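Local structure of NIF3-related protein (Bacillus cereus, 2GX8) at residues T195-P206 with Q219-T230. The protein is of unknown function but belongs to the NIF3 family, binds zinc ions at a dimetal site and carries an additional, probably regulatory domain. Sequence-based numbering, arbitrary orientation.
Sequences TFSSEGTGTFVP and QLERVEEVRIET
Phe204 and Glu221 bury the most surface where strands 195-206 and 221-230 pair as a long, twisted antiparallel hairpin. Glu221 CB lies over one face of the Phe204 ring in a CH-pi contact, 3.7 Å from the ring centroid and 17° off its normal. With chi1 at 62°, Phe204 CG is flanked by its own N and C, and the ring leans toward the partner strand, where Val223 CG2 meets the ring edge in its plane, 3.9 Å from Phe204 CE2. The two backbone bonds of this pair are unequal: Glu221 N reaches Phe204 O at 2.7 Å, whereas Phe204 N approaches Glu221 O at 3.2 Å from above the carbonyl plane. Four further hydrogen-bonded pairs continue this register to Phe196 and Glu229, whose CB and CG touch at 3.9 Å. Gly200 and Gly202 contribute no side chain to the face that carries Phe204, and the Glu225 carboxylate lies alongside Gly202, with OE1 3.6 Å from Gly202 CA. On the other face the methyl of Thr201 packs against the aliphatic part of Arg222, whose guanidinium forms a salt bridge with Glu174 of a second subunit. Strand 221-233 is hydrogen-bonded along its other edge to strand 150-168, and helix 170-182 covers Val226 and Thr230, while strand 194-206 pairs with strands of two neighbouring subunits, carrying the sheet across both interfaces.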
# COMPACT_ATOMS: atom_id res chain seq x y z
N THR C 195 -21.70 21.24 -38.87
CA THR C 195 -21.36 22.53 -38.30
C THR C 195 -22.63 23.35 -38.10
O THR C 195 -23.69 23.07 -38.70
CB THR C 195 -20.44 23.40 -39.22
OG1 THR C 195 -21.18 23.87 -40.36
CG2 THR C 195 -19.20 22.65 -39.71
N PHE C 196 -22.50 24.38 -37.27
CA PHE C 196 -23.57 25.36 -37.09
C PHE C 196 -22.96 26.74 -37.09
O PHE C 196 -21.99 27.00 -36.39
CB PHE C 196 -24.39 25.13 -35.82
CG PHE C 196 -25.48 26.15 -35.63
CD1 PHE C 196 -26.67 26.03 -36.31
CD2 PHE C 196 -25.31 27.23 -34.77
CE1 PHE C 196 -27.67 26.97 -36.15
CE2 PHE C 196 -26.32 28.19 -34.62
CZ PHE C 196 -27.50 28.04 -35.32
N SER C 197 -23.55 27.63 -37.88
CA SER C 197 -23.07 28.99 -38.01
C SER C 197 -24.20 30.00 -37.82
O SER C 197 -25.30 29.85 -38.38
CB SER C 197 -22.48 29.23 -39.41
OG SER C 197 -21.40 28.36 -39.71
N SER C 198 -23.91 31.04 -37.04
CA SER C 198 -24.84 32.14 -36.81
C SER C 198 -24.05 33.44 -36.91
O SER C 198 -22.85 33.47 -36.67
CB SER C 198 -25.53 32.03 -35.45
OG SER C 198 -24.57 31.97 -34.41
N GLU C 199 -24.72 34.50 -37.32
CA GLU C 199 -24.06 35.77 -37.43
C GLU C 199 -24.24 36.62 -36.19
O GLU C 199 -25.25 36.54 -35.51
CB GLU C 199 -24.54 36.51 -38.66
CG GLU C 199 -24.10 35.82 -39.92
CD GLU C 199 -24.59 36.50 -41.17
OE1 GLU C 199 -25.76 36.95 -41.18
OE2 GLU C 199 -23.81 36.55 -42.15
N GLY C 200 -23.22 37.42 -35.90
CA GLY C 200 -23.27 38.32 -34.79
C GLY C 200 -22.20 39.35 -34.92
O GLY C 200 -21.57 39.50 -35.97
N THR C 201 -21.99 40.07 -33.83
CA THR C 201 -21.04 41.15 -33.79
C THR C 201 -20.00 40.92 -32.71
O THR C 201 -20.35 40.56 -31.59
CB THR C 201 -21.78 42.50 -33.51
OG1 THR C 201 -22.33 43.00 -34.74
CG2 THR C 201 -20.84 43.53 -32.98
N GLY C 202 -18.73 41.10 -33.06
CA GLY C 202 -17.63 40.98 -32.11
C GLY C 202 -17.05 42.35 -31.82
O GLY C 202 -17.00 43.21 -32.70
N THR C 203 -16.64 42.58 -30.58
CA THR C 203 -16.05 43.87 -30.24
C THR C 203 -14.61 43.63 -29.79
O THR C 203 -14.26 42.54 -29.41
CB THR C 203 -16.85 44.65 -29.12
OG1 THR C 203 -16.91 43.87 -27.93
CG2 THR C 203 -18.27 45.01 -29.57
N PHE C 204 -13.75 44.64 -29.89
CA PHE C 204 -12.38 44.51 -29.42
C PHE C 204 -11.77 45.88 -29.26
O PHE C 204 -12.23 46.84 -29.89
CB PHE C 204 -11.55 43.58 -30.33
CG PHE C 204 -11.40 44.05 -31.76
CD1 PHE C 204 -10.28 44.78 -32.16
CD2 PHE C 204 -12.35 43.73 -32.73
CE1 PHE C 204 -10.11 45.19 -33.48
CE2 PHE C 204 -12.20 44.15 -34.04
CZ PHE C 204 -11.08 44.88 -34.43
N VAL C 205 -10.78 45.99 -28.39
CA VAL C 205 -10.04 47.24 -28.18
C VAL C 205 -8.56 46.88 -28.31
O VAL C 205 -7.96 46.41 -27.34
CB VAL C 205 -10.33 47.88 -26.79
CG1 VAL C 205 -9.39 49.03 -26.50
CG2 VAL C 205 -11.75 48.35 -26.69
N PRO C 206 -7.95 47.09 -29.50
CA PRO C 206 -6.54 46.78 -29.76
C PRO C 206 -5.65 47.47 -28.76
O PRO C 206 -5.92 48.62 -28.40
CB PRO C 206 -6.31 47.33 -31.17
CG PRO C 206 -7.41 48.28 -31.41
CD PRO C 206 -8.58 47.69 -30.69
N GLN C 219 -9.33 52.42 -28.16
CA GLN C 219 -10.25 52.53 -29.30
C GLN C 219 -11.18 51.30 -29.51
O GLN C 219 -10.74 50.29 -30.03
CB GLN C 219 -9.44 52.90 -30.57
CG GLN C 219 -8.11 52.07 -30.84
CD GLN C 219 -7.12 52.70 -31.88
OE1 GLN C 219 -6.27 52.00 -32.45
NE2 GLN C 219 -7.22 54.01 -32.11
N LEU C 220 -12.46 51.41 -29.12
CA LEU C 220 -13.40 50.26 -29.27
C LEU C 220 -13.84 50.01 -30.69
O LEU C 220 -14.55 50.84 -31.27
CB LEU C 220 -14.66 50.41 -28.39
CG LEU C 220 -15.70 49.27 -28.52
CD1 LEU C 220 -15.42 48.08 -27.61
CD2 LEU C 220 -17.06 49.79 -28.21
N GLU C 221 -13.46 48.87 -31.25
CA GLU C 221 -13.84 48.51 -32.60
C GLU C 221 -14.99 47.53 -32.57
O GLU C 221 -15.27 46.93 -31.54
CB GLU C 221 -12.67 47.87 -33.33
CG GLU C 221 -11.31 48.54 -33.09
CD GLU C 221 -11.18 49.94 -33.63
OE1 GLU C 221 -12.18 50.51 -34.14
OE2 GLU C 221 -10.06 50.50 -33.55
N ARG C 222 -15.65 47.35 -33.70
CA ARG C 222 -16.82 46.46 -33.80
C ARG C 222 -16.87 45.83 -35.19
O ARG C 222 -16.75 46.54 -36.20
CB ARG C 222 -18.07 47.27 -33.50
CG ARG C 222 -19.40 46.66 -33.94
CD ARG C 222 -20.62 47.44 -33.35
NE ARG C 222 -20.70 47.36 -31.89
CZ ARG C 222 -20.22 48.28 -31.05
NH1 ARG C 222 -19.61 49.38 -31.50
NH2 ARG C 222 -20.35 48.11 -29.74
N VAL C 223 -17.05 44.51 -35.24
CA VAL C 223 -17.03 43.82 -36.53
C VAL C 223 -18.11 42.76 -36.65
O VAL C 223 -18.28 41.98 -35.72
CB VAL C 223 -15.63 43.16 -36.72
CG1 VAL C 223 -15.65 42.05 -37.73
CG2 VAL C 223 -14.59 44.20 -37.11
N GLU C 224 -18.86 42.74 -37.75
CA GLU C 224 -19.85 41.67 -37.98
C GLU C 224 -19.04 40.38 -38.24
O GLU C 224 -18.04 40.40 -38.93
CB GLU C 224 -20.78 41.98 -39.15
CG GLU C 224 -21.68 43.21 -38.95
CD GLU C 224 -22.29 43.73 -40.27
OE1 GLU C 224 -21.84 43.31 -41.37
OE2 GLU C 224 -23.22 44.59 -40.22
N GLU C 225 -19.47 39.27 -37.65
CA GLU C 225 -18.74 38.02 -37.71
C GLU C 225 -19.64 36.81 -37.69
O GLU C 225 -20.82 36.89 -37.34
CB GLU C 225 -17.87 37.89 -36.46
CG GLU C 225 -16.55 38.58 -36.47
CD GLU C 225 -15.74 38.22 -35.23
OE1 GLU C 225 -16.28 38.37 -34.12
OE2 GLU C 225 -14.56 37.81 -35.36
N VAL C 226 -19.05 35.66 -37.98
CA VAL C 226 -19.75 34.39 -37.97
C VAL C 226 -19.18 33.52 -36.86
O VAL C 226 -17.96 33.41 -36.71
CB VAL C 226 -19.65 33.70 -39.37
CG1 VAL C 226 -20.31 32.35 -39.37
CG2 VAL C 226 -20.30 34.54 -40.38
N ARG C 227 -20.08 32.95 -36.07
CA ARG C 227 -19.75 32.10 -34.96
C ARG C 227 -20.01 30.69 -35.45
O ARG C 227 -21.17 30.28 -35.60
CB ARG C 227 -20.66 32.40 -33.77
CG ARG C 227 -20.11 31.96 -32.44
CD ARG C 227 -21.13 31.95 -31.27
NE ARG C 227 -21.61 30.60 -30.98
CZ ARG C 227 -21.34 29.90 -29.89
NH1 ARG C 227 -20.61 30.39 -28.90
NH2 ARG C 227 -21.83 28.70 -29.77
N ILE C 228 -18.93 29.97 -35.74
CA ILE C 228 -19.02 28.61 -36.24
C ILE C 228 -18.71 27.64 -35.13
O ILE C 228 -17.68 27.73 -34.48
CB ILE C 228 -18.01 28.35 -37.40
CG1 ILE C 228 -18.17 29.40 -38.52
CG2 ILE C 228 -18.15 26.91 -37.95
CD1 ILE C 228 -17.08 29.34 -39.60
N GLU C 229 -19.61 26.69 -34.92
CA GLU C 229 -19.36 25.67 -33.92
C GLU C 229 -19.42 24.29 -34.55
O GLU C 229 -20.15 24.07 -35.53
CB GLU C 229 -20.30 25.78 -32.73
CG GLU C 229 -21.72 25.51 -33.02
CD GLU C 229 -22.56 25.51 -31.77
OE1 GLU C 229 -22.43 26.45 -30.96
OE2 GLU C 229 -23.36 24.58 -31.59
N THR C 230 -18.63 23.37 -34.00
CA THR C 230 -18.58 22.01 -34.51
C THR C 230 -18.05 21.12 -33.39
O THR C 230 -17.28 21.58 -32.53
CB THR C 230 -17.71 21.90 -35.78
OG1 THR C 230 -18.06 20.71 -36.49
CG2 THR C 230 -16.25 21.90 -35.47
O HOH W 1 -22.90 29.40 -33.72